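Local coordinates for protein NAD-dependent epimerase/dehydratase (Bacteroides thetaiotaomicron, PDB 3DHN) that probably works as an NAD(P)-dependent oxidoreductase or epimerase of the Rossmann-fold dehydrogenase class, although its substrate and reaction are not established, at residues L21-N26 with A200-L205. Sequence-based numbering, arbitrary orientation.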
# COMPACT_ATOMS: atom_id res chain seq x y z
N LEU A 21 -4.26 -8.86 4.56
CA LEU A 21 -4.05 -10.29 4.72
C LEU A 21 -5.38 -11.05 4.75
O LEU A 21 -5.55 -12.03 4.02
CB LEU A 21 -3.27 -10.55 6.01
CG LEU A 21 -2.86 -11.99 6.34
CD1 LEU A 21 -2.13 -12.61 5.16
CD2 LEU A 21 -1.96 -11.98 7.57
N ASN A 22 -6.30 -10.60 5.58
CA ASN A 22 -7.61 -11.23 5.71
C ASN A 22 -8.48 -11.08 4.46
O ASN A 22 -9.16 -12.03 4.04
CB ASN A 22 -8.35 -10.65 6.93
CG ASN A 22 -7.67 -11.00 8.24
OD1 ASN A 22 -7.36 -10.12 9.05
ND2 ASN A 22 -7.43 -12.28 8.45
N GLU A 23 -8.46 -9.90 3.85
CA GLU A 23 -9.24 -9.65 2.64
C GLU A 23 -8.79 -10.53 1.48
O GLU A 23 -9.62 -11.00 0.70
CB GLU A 23 -9.12 -8.17 2.25
CG GLU A 23 -9.83 -7.79 0.95
CD GLU A 23 -11.34 -7.72 1.08
OE1 GLU A 23 -11.83 -7.48 2.20
OE2 GLU A 23 -12.04 -7.89 0.06
N ALA A 24 -7.49 -10.76 1.35
CA ALA A 24 -6.97 -11.59 0.27
C ALA A 24 -7.29 -13.08 0.46
O ALA A 24 -7.62 -13.78 -0.50
CB ALA A 24 -5.47 -11.40 0.14
N LEU A 25 -7.17 -13.57 1.69
CA LEU A 25 -7.46 -14.98 1.95
C LEU A 25 -8.95 -15.25 1.75
O LEU A 25 -9.34 -16.26 1.17
CB LEU A 25 -7.05 -15.36 3.37
CG LEU A 25 -5.54 -15.30 3.65
CD1 LEU A 25 -5.30 -15.36 5.16
CD2 LEU A 25 -4.84 -16.46 2.94
N ASN A 26 -9.79 -14.33 2.23
CA ASN A 26 -11.24 -14.47 2.11
C ASN A 26 -11.70 -14.52 0.66
O ASN A 26 -12.82 -14.96 0.37
CB ASN A 26 -11.95 -13.29 2.80
CG ASN A 26 -11.92 -13.40 4.32
OD1 ASN A 26 -12.46 -12.53 5.02
ND2 ASN A 26 -11.31 -14.45 4.84
N ALA A 200 -10.53 -2.42 -1.70
CA ALA A 200 -10.21 -1.77 -2.97
C ALA A 200 -8.87 -2.28 -3.53
O ALA A 200 -8.75 -2.53 -4.74
CB ALA A 200 -10.18 -0.27 -2.80
N MSE A 201 -7.88 -2.43 -2.66
CA MSE A 201 -6.57 -2.91 -3.06
C MSE A 201 -6.65 -4.31 -3.67
O MSE A 201 -6.02 -4.59 -4.69
CB MSE A 201 -5.61 -2.93 -1.87
CG MSE A 201 -4.21 -3.43 -2.20
SE MSE A 201 -3.19 -2.26 -3.38
CE MSE A 201 -1.92 -1.56 -2.08
N ILE A 202 -7.42 -5.21 -3.05
CA ILE A 202 -7.54 -6.56 -3.61
C ILE A 202 -8.36 -6.54 -4.90
O ILE A 202 -8.18 -7.39 -5.76
CB ILE A 202 -8.13 -7.55 -2.58
CG1 ILE A 202 -7.24 -7.59 -1.34
CG2 ILE A 202 -8.17 -8.97 -3.18
CD1 ILE A 202 -5.75 -7.80 -1.66
N ASP A 203 -9.27 -5.57 -5.04
CA ASP A 203 -10.05 -5.43 -6.27
C ASP A 203 -9.09 -5.10 -7.43
O ASP A 203 -9.25 -5.62 -8.54
CB ASP A 203 -11.07 -4.29 -6.14
CG ASP A 203 -12.35 -4.71 -5.46
OD1 ASP A 203 -12.46 -5.88 -5.04
OD2 ASP A 203 -13.25 -3.85 -5.34
N GLU A 204 -8.12 -4.22 -7.16
CA GLU A 204 -7.13 -3.82 -8.16
C GLU A 204 -6.23 -5.00 -8.51
O GLU A 204 -5.79 -5.15 -9.65
CB GLU A 204 -6.30 -2.64 -7.64
CG GLU A 204 -5.22 -2.12 -8.59
CD GLU A 204 -5.74 -1.76 -9.98
OE1 GLU A 204 -6.89 -1.30 -10.10
OE2 GLU A 204 -4.98 -1.92 -10.96
N LEU A 205 -5.96 -5.83 -7.52
CA LEU A 205 -5.13 -7.02 -7.70
C LEU A 205 -5.87 -8.05 -8.56
O LEU A 205 -5.31 -8.61 -9.51
CB LEU A 205 -4.81 -7.63 -6.34
CG LEU A 205 -4.16 -9.02 -6.36
CD1 LEU A 205 -2.69 -8.90 -6.71
CD2 LEU A 205 -4.34 -9.67 -5.00
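Glu23 meets Ile202 through the aliphatic part of its side chain: its CG lies 3.5 Å from CG1 of Ile202 and 3.9 Å from CB of Ile202. Its CG stands anti to the backbone N (chi1 177°), which directs the chain at the other helix; a bend at chi2 (74°) then leads on to the carboxylate, and the two side chains run past each other in opposite senses. Neither carboxylate oxygen comes within 4.2 Å of the isoleucine, and both are engaged elsewhere, OE1 in a salt bridge with Arg171 and OE2 in one with Arg27. Asp203 OD1, 5.5 Å from Glu23 OE2, also forms a salt bridge with Arg27, whose positive charge probably eases the repulsion between the two acids.

The segments belong to helices 14-25 and 194-206, which pack side by side against one face of the mainly parallel Rossmann sheet. Ala24 and Ile202 form the closest CA pair of the two segments, their CA atoms 6.4 Å apart. The CB of Ala24 touches CD1 of Ile202 at 4.0 Å, a purely apolar meeting of methyl groups. The CG1 branch serves both neighbours, CG1 (with CB behind it) against Glu23 and the terminal CD1 against Ala24. Against the sheet, the Ala24 side chain touches Val31 of strand 30-34 and the Ile202 side chain touches Ile72 of strand 70-73.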